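Local atomic coordinates of catechol 1,2-dioxygenase (Burkholderia vietnamiensis, PDB entry 5TD3), a protein that probably catalyses the intradiol ring cleavage of catechol with molecular oxygen to give cis,cis-muconate, as intradiol dioxygenases of its family do at a non-haem metal. Residues G173-F178 against P233-F238; N74-G77 against E81-L84; T115-L120 against H237-S242. One frame throughout, in Å; residues are numbered along the deposited sequence. Where two conformers were deposited one is given.

Contact 1 of 3, residues G173-F178 against P233-F238. With ZN (zinc ion), chain C.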
loop_
_atom_site.group_PDB
_atom_site.type_symbol
_atom_site.label_atom_id
_atom_site.label_comp_id
_atom_site.label_asym_id
_atom_site.label_seq_id
_atom_site.Cartn_x
_atom_site.Cartn_y
_atom_site.Cartn_z
ATOM N N GLY A 173 21.927 14.831 7.293
ATOM C CA GLY A 173 21.225 14.017 6.337
ATOM C C GLY A 173 19.789 14.421 6.128
ATOM O O GLY A 173 19.025 13.647 5.544
ATOM N N PHE A 174 19.394 15.613 6.574
ATOM C CA PHE A 174 18.027 16.078 6.417
ATOM C C PHE A 174 17.939 17.116 5.309
ATOM O O PHE A 174 18.857 17.911 5.094
ATOM C CB PHE A 174 17.482 16.680 7.712
ATOM C CG PHE A 174 17.302 15.681 8.821
ATOM C CD1 PHE A 174 16.719 14.454 8.570
ATOM C CD2 PHE A 174 17.704 15.983 10.118
ATOM C CE1 PHE A 174 16.547 13.527 9.596
ATOM C CE2 PHE A 174 17.537 15.064 11.138
ATOM C CZ PHE A 174 16.960 13.840 10.875
ATOM N N TYR A 175 16.814 17.100 4.614
ATOM C CA TYR A 175 16.509 18.080 3.581
ATOM C C TYR A 175 15.544 19.119 4.110
ATOM O O TYR A 175 14.621 18.803 4.870
ATOM C CB TYR A 175 15.856 17.431 2.371
ATOM C CG TYR A 175 16.737 16.536 1.547
ATOM C CD1 TYR A 175 17.176 15.303 2.026
ATOM C CD2 TYR A 175 17.079 16.894 0.252
ATOM C CE1 TYR A 175 17.962 14.479 1.245
ATOM C CE2 TYR A 175 17.852 16.069 -0.533
ATOM C CZ TYR A 175 18.295 14.874 -0.037
ATOM O OH TYR A 175 19.066 14.086 -0.856
ATOM N N SER A 176 15.705 20.353 3.634
ATOM C CA SER A 176 14.697 21.355 3.951
ATOM C C SER A 176 13.327 20.902 3.439
ATOM O O SER A 176 13.218 20.184 2.441
ATOM C CB SER A 176 15.084 22.721 3.370
ATOM O OG SER A 176 15.191 22.678 1.952
ATOM N N HIS A 177 12.286 21.294 4.182
ATOM C CA HIS A 177 10.881 20.925 3.965
ATOM C C HIS A 177 10.579 19.489 4.386
ATOM O O HIS A 177 9.408 19.084 4.419
ATOM C CB HIS A 177 10.453 21.132 2.508
ATOM C CG HIS A 177 10.712 22.519 2.011
ATOM N ND1 HIS A 177 9.754 23.512 2.042
ATOM C CD2 HIS A 177 11.834 23.093 1.514
ATOM C CE1 HIS A 177 10.271 24.631 1.565
ATOM N NE2 HIS A 177 11.532 24.403 1.240
ATOM N N PHE A 178 11.613 18.725 4.718
ATOM C CA PHE A 178 11.479 17.355 5.212
ATOM C C PHE A 178 12.329 17.142 6.458
ATOM O O PHE A 178 12.738 16.013 6.761
ATOM C CB PHE A 178 11.860 16.339 4.129
ATOM C CG PHE A 178 11.042 16.452 2.873
ATOM C CD1 PHE A 178 9.824 15.797 2.768
ATOM C CD2 PHE A 178 11.492 17.199 1.790
ATOM C CE1 PHE A 178 9.074 15.865 1.626
ATOM C CE2 PHE A 178 10.736 17.288 0.628
ATOM C CZ PHE A 178 9.522 16.624 0.541
ATOM N N PRO A 233 24.480 6.886 0.284
ATOM C CA PRO A 233 25.711 7.680 0.331
ATOM C C PRO A 233 25.384 9.152 0.116
ATOM O O PRO A 233 24.305 9.506 -0.370
ATOM C CB PRO A 233 26.538 7.118 -0.832
ATOM C CG PRO A 233 25.474 6.650 -1.822
ATOM C CD PRO A 233 24.395 6.072 -0.948
ATOM N N ALA A 234 26.325 10.019 0.493
ATOM C CA ALA A 234 26.138 11.442 0.227
ATOM C C ALA A 234 26.018 11.682 -1.274
ATOM O O ALA A 234 26.746 11.086 -2.076
ATOM C CB ALA A 234 27.292 12.265 0.805
ATOM N N HIS A 235 25.105 12.573 -1.657
ATOM C CA HIS A 235 24.820 12.794 -3.069
ATOM C C HIS A 235 24.164 14.158 -3.227
ATOM O O HIS A 235 23.757 14.798 -2.256
ATOM C CB HIS A 235 23.901 11.702 -3.616
ATOM C CG HIS A 235 22.600 11.626 -2.880
ATOM N ND1 HIS A 235 22.475 11.000 -1.660
ATOM C CD2 HIS A 235 21.377 12.138 -3.166
ATOM C CE1 HIS A 235 21.230 11.114 -1.233
ATOM N NE2 HIS A 235 20.543 11.797 -2.131
ATOM N N VAL A 236 24.049 14.586 -4.476
ATOM C CA VAL A 236 23.419 15.847 -4.836
ATOM C C VAL A 236 22.491 15.557 -5.999
ATOM O O VAL A 236 22.892 14.871 -6.944
ATOM C CB VAL A 236 24.449 16.917 -5.241
ATOM C CG1 VAL A 236 23.742 18.191 -5.656
ATOM C CG2 VAL A 236 25.422 17.205 -4.093
ATOM N N HIS A 237 21.251 16.054 -5.921
ATOM C CA HIS A 237 20.262 15.870 -6.981
ATOM C C HIS A 237 20.300 17.020 -7.976
ATOM O O HIS A 237 20.542 18.175 -7.604
ATOM C CB HIS A 237 18.829 15.811 -6.440
ATOM C CG HIS A 237 18.564 14.689 -5.487
ATOM N ND1 HIS A 237 18.060 13.474 -5.895
ATOM C CD2 HIS A 237 18.669 14.619 -4.137
ATOM C CE1 HIS A 237 17.910 12.684 -4.843
ATOM N NE2 HIS A 237 18.265 13.359 -3.762
ATOM N N PHE A 238 19.947 16.704 -9.230
ATOM C CA PHE A 238 19.767 17.701 -10.278
ATOM C C PHE A 238 18.571 17.395 -11.178
ATOM O O PHE A 238 18.323 16.246 -11.555
ATOM C CB PHE A 238 21.009 17.822 -11.177
ATOM C CG PHE A 238 22.240 18.260 -10.456
ATOM C CD1 PHE A 238 22.486 19.599 -10.226
ATOM C CD2 PHE A 238 23.166 17.328 -10.018
ATOM C CE1 PHE A 238 23.631 20.004 -9.568
ATOM C CE2 PHE A 238 24.321 17.734 -9.362
ATOM C CZ PHE A 238 24.549 19.075 -9.141
HETATM ZN ZN ZN C . 18.667 12.672 -1.981
HETATM O O HOH W 1 21.515 14.869 -0.449
#
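Tyr175, His235 and His237 are joined by a zinc ion, not by hydrogen bonds to one another. The metal is bound by Tyr175 OH at 1.9 Å, His235 NE2 at 2.1 Å and His237 NE2 at 1.9 Å. Sharing it draws Tyr175 OH to within 3.0 Å of His235 NE2 and 3.1 Å of His237 NE2. The phenol oxygen lies in the plane of the His237 ring, at its edge, but approaches His235 obliquely. The tyrosine and His237 rings lie rim to rim, neither over the other's face, their planes turned 54° apart. A water donates both to Tyr175 OH, at 2.6 Å, and to His235 O, so the phenolic oxygen is held by metal and water together. The His-X-His pair on strand 235-241 and a tyrosine from a loop are three of the four protein ligands, two histidines and two tyrosines, with which intradiol dioxygenases hold ferric iron; here the site holds zinc. In the next shell, His235 ND1 donates to Pro233 O over 2.7 Å, almost straight at 171° and within the imidazole plane; this bond, with the metal bond, fixes the rotation of the ring, and it would probably make NE2 a stronger donor to the metal. With CG tucked between its backbone N and carbonyl carbon (chi1 59°), the ring of His235 can reach both the zinc and Pro233. Trp167, on the adjoining strand 163-167, stacks on His237. On the loop side, a type II turn from Tyr175 to Phe178 is closed by Phe178 N bonding to Tyr175 O.

Contact 2 of 3, residues N74-G77 against E81-L84; sequences NKLG and EAAL. With PTY (phosphatidylethanolamine), chain G.
Leu76 O accepts the backbone N-H of Glu81 at 3.1 Å and 176°, a nearly straight bond that ties the last turn of helix 63-78 to the N-cap residue of helix 82-88. Beside this bond the side chain of Leu76 reaches across to the start of the second helix. Its CG, anti to the backbone N (chi1 179°), rests against Ala82 CA at 3.8 Å, and its two methyls then part company: CD1 lies 3.6 Å from Glu81 O, while CD2 turns to the lipid. There CD2 packs 3.5 Å from C29, the last carbon of one acyl chain of phosphatidylethanolamine. C29 also lies 4.0 Å from Ala82 CB and 3.3 Å from Ala82 O. The Glu81 side chain leaves the contact in an extended chain, and its OE1 is hydrogen-bonded to Thr219 OG1 on helix 218-226. Across the dimer interface, Asn74 OD1 of the second subunit accepts the backbone N-H of Ala82, and Asn74 here returns the same bond. Lipid held by this helical region between subunits is a recurring feature of catechol 1,2-dioxygenases. The N-H groups of Glu81 and Ala82 are thus met by Leu76 O and by the partner chain, and the Glu81 carboxylate by Thr219; Leu76 CD2 and Ala82 CB supply the apolar surface, while Ala82 O also touches the chain end, consistent with a pocket that takes in the apolar end of a lipid.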
loop_
_atom_site.group_PDB
_atom_site.type_symbol
_atom_site.label_atom_id
_atom_site.label_comp_id
_atom_site.label_asym_id
_atom_site.label_seq_id
_atom_site.Cartn_x
_atom_site.Cartn_y
_atom_site.Cartn_z
ATOM N N ASN A 74 -1.270 -0.539 5.360
ATOM C CA ASN A 74 -1.883 0.533 6.149
ATOM C C ASN A 74 -0.818 1.413 6.795
ATOM O O ASN A 74 -0.885 2.644 6.722
ATOM C CB ASN A 74 -2.821 -0.035 7.220
ATOM C CG ASN A 74 -4.219 -0.296 6.686
ATOM O OD1 ASN A 74 -4.684 0.392 5.769
ATOM N ND2 ASN A 74 -4.893 -1.306 7.241
ATOM N N LYS A 75 0.181 0.794 7.428
ATOM C CA LYS A 75 1.248 1.556 8.077
ATOM C C LYS A 75 2.048 2.353 7.059
ATOM O O LYS A 75 2.413 3.508 7.312
ATOM C CB LYS A 75 2.174 0.605 8.852
ATOM C CG LYS A 75 3.382 1.270 9.538
ATOM C CD LYS A 75 2.977 2.196 10.698
ATOM C CE LYS A 75 4.139 2.464 11.686
ATOM N NZ LYS A 75 5.521 2.474 11.088
ATOM N N LEU A 76 2.351 1.739 5.909
ATOM C CA LEU A 76 3.142 2.418 4.882
ATOM C C LEU A 76 2.483 3.718 4.456
ATOM O O LEU A 76 3.147 4.756 4.357
ATOM C CB LEU A 76 3.332 1.496 3.683
ATOM C CG LEU A 76 4.108 2.027 2.485
ATOM C CD1 LEU A 76 5.601 2.174 2.832
ATOM C CD2 LEU A 76 3.888 1.032 1.358
ATOM N N GLY A 77 1.179 3.672 4.185
ATOM C CA GLY A 77 0.469 4.870 3.760
ATOM C C GLY A 77 0.257 5.857 4.891
ATOM O O GLY A 77 0.343 7.070 4.689
ATOM N N GLU A 81 5.027 6.909 3.244
ATOM C CA GLU A 81 6.333 6.438 2.799
ATOM C C GLU A 81 6.274 5.535 1.573
ATOM O O GLU A 81 7.286 4.920 1.238
ATOM C CB GLU A 81 7.052 5.697 3.935
ATOM C CG GLU A 81 7.646 6.625 4.972
ATOM C CD GLU A 81 8.574 5.914 5.937
ATOM O OE1 GLU A 81 9.007 4.796 5.612
ATOM O OE2 GLU A 81 8.887 6.485 7.003
ATOM N N ALA A 82 5.139 5.454 0.869
ATOM C CA ALA A 82 5.078 4.514 -0.251
ATOM C C ALA A 82 6.139 4.822 -1.308
ATOM O O ALA A 82 6.687 3.896 -1.918
ATOM C CB ALA A 82 3.687 4.518 -0.889
ATOM N N ALA A 83 6.438 6.113 -1.544
ATOM C CA ALA A 83 7.457 6.454 -2.545
ATOM C C ALA A 83 8.867 6.179 -2.036
ATOM O O ALA A 83 9.771 5.899 -2.829
ATOM C CB ALA A 83 7.342 7.916 -2.965
ATOM N N LEU A 84 9.066 6.231 -0.724
ATOM C CA LEU A 84 10.345 5.835 -0.150
ATOM C C LEU A 84 10.565 4.334 -0.290
ATOM O O LEU A 84 11.684 3.893 -0.564
ATOM C CB LEU A 84 10.402 6.248 1.319
ATOM C CG LEU A 84 11.769 6.106 1.983
ATOM C CD1 LEU A 84 12.780 7.037 1.339
ATOM C CD2 LEU A 84 11.632 6.393 3.475
HETATM C C1 PTY G . 5.367 -10.845 9.499
HETATM C C2 PTY G . 0.044 -8.117 11.530
HETATM C C3 PTY G . 1.209 -8.010 12.558
HETATM O O4 PTY G . 5.830 -11.380 8.237
HETATM C C5 PTY G . 5.534 -8.690 10.802
HETATM C C6 PTY G . 5.791 -9.398 9.499
HETATM O O7 PTY G . 5.086 -8.761 8.389
HETATM C C8 PTY G . 5.569 -7.606 7.908
HETATM O O10 PTY G . 6.347 -6.905 8.497
HETATM C C11 PTY G . 5.041 -7.338 6.535
HETATM C C12 PTY G . 6.164 -7.180 5.530
HETATM C C13 PTY G . 5.736 -7.528 4.125
HETATM C C14 PTY G . 4.464 -6.846 3.702
HETATM C C15 PTY G . 4.632 -6.069 2.426
HETATM C C16 PTY G . 5.156 -6.896 1.277
HETATM C C17 PTY G . 5.709 -6.026 0.180
HETATM C C18 PTY G . 6.071 -6.756 -1.082
HETATM C C19 PTY G . 6.827 -5.869 -2.052
HETATM C C20 PTY G . 7.045 -6.488 -3.412
HETATM C C21 PTY G . 6.215 -5.882 -4.528
HETATM C C22 PTY G . 4.767 -5.613 -4.179
HETATM C C23 PTY G . 4.478 -4.142 -3.941
HETATM C C24 PTY G . 5.683 -3.252 -4.190
HETATM C C25 PTY G . 5.380 -1.772 -4.164
HETATM C C26 PTY G . 6.581 -0.932 -3.796
HETATM C C27 PTY G . 6.371 0.539 -4.057
HETATM C C28 PTY G . 5.121 1.086 -3.424
HETATM C C29 PTY G . 5.143 0.972 -1.928
HETATM C C30 PTY G . 5.034 -12.235 7.592
HETATM C C31 PTY G . 5.580 -12.568 6.232
HETATM O O30 PTY G . 4.016 -12.675 8.052
HETATM C C32 PTY G . 4.552 -12.470 5.107
HETATM C C33 PTY G . 4.166 -11.045 4.766
HETATM C C34 PTY G . 3.972 -10.768 3.282
HETATM C C35 PTY G . 2.602 -11.117 2.722
HETATM C C36 PTY G . 2.160 -10.232 1.557
HETATM C C37 PTY G . 0.750 -10.523 1.060
HETATM C C38 PTY G . 0.143 -9.478 0.127
HETATM C C39 PTY G . -0.460 -8.255 0.811
HETATM C C40 PTY G . -0.712 -7.075 -0.119
HETATM C C41 PTY G . -1.992 -7.117 -0.952
HETATM C C42 PTY G . -3.271 -6.722 -0.217
HETATM C C43 PTY G . -4.068 -5.587 -0.866
HETATM C C44 PTY G . -4.403 -5.840 -2.321
HETATM P P1 PTY G . 3.610 -9.286 12.548
HETATM O O11 PTY G . 2.008 -9.213 12.429
HETATM O O12 PTY G . 4.081 -8.259 13.594
HETATM O O13 PTY G . 4.138 -10.627 12.904
HETATM O O14 PTY G . 4.142 -8.807 11.148
HETATM N N1 PTY G . -0.809 -9.278 11.868
#

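Contact 3 of 3, residues T115-L120 against H237-S242. With ZN (zinc ion), chain C; EDO (1,2-ethanediol), chain H.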
loop_
_atom_site.group_PDB
_atom_site.type_symbol
_atom_site.label_atom_id
_atom_site.label_comp_id
_atom_site.label_asym_id
_atom_site.label_seq_id
_atom_site.Cartn_x
_atom_site.Cartn_y
_atom_site.Cartn_z
ATOM N N THR A 115 19.416 9.231 -13.295
ATOM C CA THR A 115 19.207 8.328 -12.160
ATOM C C THR A 115 18.002 8.818 -11.370
ATOM O O THR A 115 17.311 9.753 -11.778
ATOM C CB THR A 115 20.469 8.168 -11.301
ATOM O OG1 THR A 115 20.329 6.997 -10.463
ATOM C CG2 THR A 115 20.705 9.398 -10.466
ATOM N N ILE A 116 17.720 8.161 -10.239
ATOM C CA ILE A 116 16.394 8.328 -9.641
ATOM C C ILE A 116 16.224 9.731 -9.075
ATOM O O ILE A 116 17.172 10.372 -8.601
ATOM C CB ILE A 116 16.104 7.269 -8.559
ATOM C CG1 ILE A 116 16.904 7.541 -7.287
ATOM C CG2 ILE A 116 16.336 5.847 -9.104
ATOM C CD1 ILE A 116 16.667 6.527 -6.187
ATOM N N GLU A 117 14.984 10.208 -9.129
ATOM C CA GLU A 117 14.649 11.509 -8.568
ATOM C C GLU A 117 14.667 11.467 -7.046
ATOM O O GLU A 117 15.103 12.424 -6.399
ATOM C CB GLU A 117 13.271 11.944 -9.078
ATOM C CG GLU A 117 12.840 13.333 -8.598
ATOM C CD GLU A 117 11.471 13.719 -9.103
ATOM O OE1 GLU A 117 11.120 13.285 -10.218
ATOM O OE2 GLU A 117 10.757 14.472 -8.397
ATOM N N GLY A 118 14.204 10.359 -6.462
ATOM C CA GLY A 118 13.913 10.298 -5.041
ATOM C C GLY A 118 12.658 11.097 -4.724
ATOM O O GLY A 118 12.096 11.783 -5.585
ATOM N N PRO A 119 12.200 11.042 -3.466
ATOM C CA PRO A 119 10.892 11.624 -3.135
ATOM C C PRO A 119 10.946 13.004 -2.492
ATOM O O PRO A 119 9.949 13.443 -1.908
ATOM C CB PRO A 119 10.318 10.604 -2.144
ATOM C CG PRO A 119 11.547 10.167 -1.383
ATOM C CD PRO A 119 12.681 10.129 -2.415
ATOM N N LEU A 120 12.086 13.698 -2.581
ATOM C CA LEU A 120 12.309 14.899 -1.781
ATOM C C LEU A 120 12.492 16.167 -2.609
ATOM O O LEU A 120 13.024 17.159 -2.093
ATOM C CB LEU A 120 13.527 14.694 -0.876
ATOM C CG LEU A 120 13.375 13.474 0.053
ATOM C CD1 LEU A 120 14.569 13.347 0.977
ATOM C CD2 LEU A 120 12.106 13.590 0.840
ATOM N N HIS A 237 21.251 16.054 -5.921
ATOM C CA HIS A 237 20.262 15.870 -6.981
ATOM C C HIS A 237 20.300 17.020 -7.976
ATOM O O HIS A 237 20.542 18.175 -7.604
ATOM C CB HIS A 237 18.829 15.811 -6.440
ATOM C CG HIS A 237 18.564 14.689 -5.487
ATOM N ND1 HIS A 237 18.060 13.474 -5.895
ATOM C CD2 HIS A 237 18.669 14.619 -4.137
ATOM C CE1 HIS A 237 17.910 12.684 -4.843
ATOM N NE2 HIS A 237 18.265 13.359 -3.762
ATOM N N PHE A 238 19.947 16.704 -9.230
ATOM C CA PHE A 238 19.767 17.701 -10.278
ATOM C C PHE A 238 18.571 17.395 -11.178
ATOM O O PHE A 238 18.323 16.246 -11.555
ATOM C CB PHE A 238 21.009 17.822 -11.177
ATOM C CG PHE A 238 22.240 18.260 -10.456
ATOM C CD1 PHE A 238 22.486 19.599 -10.226
ATOM C CD2 PHE A 238 23.166 17.328 -10.018
ATOM C CE1 PHE A 238 23.631 20.004 -9.568
ATOM C CE2 PHE A 238 24.321 17.734 -9.362
ATOM C CZ PHE A 238 24.549 19.075 -9.141
ATOM N N PHE A 239 17.849 18.451 -11.535
ATOM C CA PHE A 239 17.029 18.524 -12.734
ATOM C C PHE A 239 17.735 19.470 -13.687
ATOM O O PHE A 239 18.257 20.500 -13.252
ATOM C CB PHE A 239 15.638 19.125 -12.469
ATOM C CG PHE A 239 14.623 18.187 -11.881
ATOM C CD1 PHE A 239 14.601 16.849 -12.199
ATOM C CD2 PHE A 239 13.641 18.697 -11.035
ATOM C CE1 PHE A 239 13.626 16.012 -11.646
ATOM C CE2 PHE A 239 12.679 17.873 -10.480
ATOM C CZ PHE A 239 12.680 16.526 -10.790
ATOM N N VAL A 240 17.712 19.170 -14.986
ATOM C CA VAL A 240 18.096 20.157 -15.988
ATOM C C VAL A 240 17.004 20.231 -17.048
ATOM O O VAL A 240 16.688 19.225 -17.693
ATOM C CB VAL A 240 19.452 19.847 -16.641
ATOM C CG1 VAL A 240 19.835 21.003 -17.564
ATOM C CG2 VAL A 240 20.519 19.631 -15.578
ATOM N N THR A 241 16.460 21.430 -17.254
ATOM C CA THR A 241 15.387 21.673 -18.207
ATOM C C THR A 241 15.859 22.694 -19.237
ATOM O O THR A 241 16.493 23.690 -18.879
ATOM C CB THR A 241 14.124 22.188 -17.487
ATOM O OG1 THR A 241 13.718 21.252 -16.474
ATOM C CG2 THR A 241 12.981 22.384 -18.468
ATOM N N SER A 242 15.547 22.447 -20.507
ATOM C CA SER A 242 15.979 23.331 -21.585
ATOM C C SER A 242 15.027 23.170 -22.759
ATOM O O SER A 242 14.730 22.042 -23.157
ATOM C CB SER A 242 17.423 23.012 -22.008
ATOM O OG SER A 242 17.811 23.717 -23.185
HETATM ZN ZN ZN C . 18.667 12.672 -1.981
HETATM C C1 EDO H . 11.356 19.630 -20.345
HETATM O O1 EDO H . 10.765 18.544 -21.071
HETATM C C2 EDO H . 12.384 20.268 -21.265
HETATM O O2 EDO H . 13.716 20.108 -20.765
HETATM O O HOH W 2 17.690 13.181 -8.780
#
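Ile116 O and the imidazole of His237 are joined by a water: it donates to Ile116 O and accepts from His237 ND1, at 2.9 Å in each case. It sits in the imidazole plane at the ring edge, where the N-H of ND1 points. Glu117 O is also close, 3.2 Å from ND1, but it approaches obliquely and at too poor an angle to bond. The other meeting is packing of a carboxylate against an aromatic rim. Glu117, fully extended from its first torsion outward (chi1 -178°), brings CD to 3.5 Å from Phe239 CZ. OE1 lies in the ring plane, 3.6 Å from the same CZ, and the carboxylate is turned 75° from the ring. Outside the contact OE1 forms a salt bridge with Arg317, while Phe239 has Lys247 in a cation-pi contact and Tyr121 edge-to-face. The loop is anchored in turn to helix 91-105, where Gly118 N bonds to Glu92. The in-plane water would help orient the zinc ligand His237 from the second shell, and the carboxylate oxygen probably gains a mild electrostatic attraction from the positive rim of Phe239.

All three contacts are buried, but in different settings. Contacts 1 and 3 share strand 235-241 and the residue His237, each joining it to a different loop: one loop supplies a metal ligand, the other reaches the histidine through a water. The loops also touch, Tyr175 CD1 lying 3.4 Å from Leu120 CD1. Contact 2 stands apart, its centre about 19 and 21 Å from those of contacts 1 and 3, in the helical region beside the second subunit and the lipid; it touches contact 3 where Ala83 packs on Pro119. Chemistry follows place: metal bonds and ordered waters in the catalytic domain, a backbone bond and hydrocarbon packing at the dimer interface.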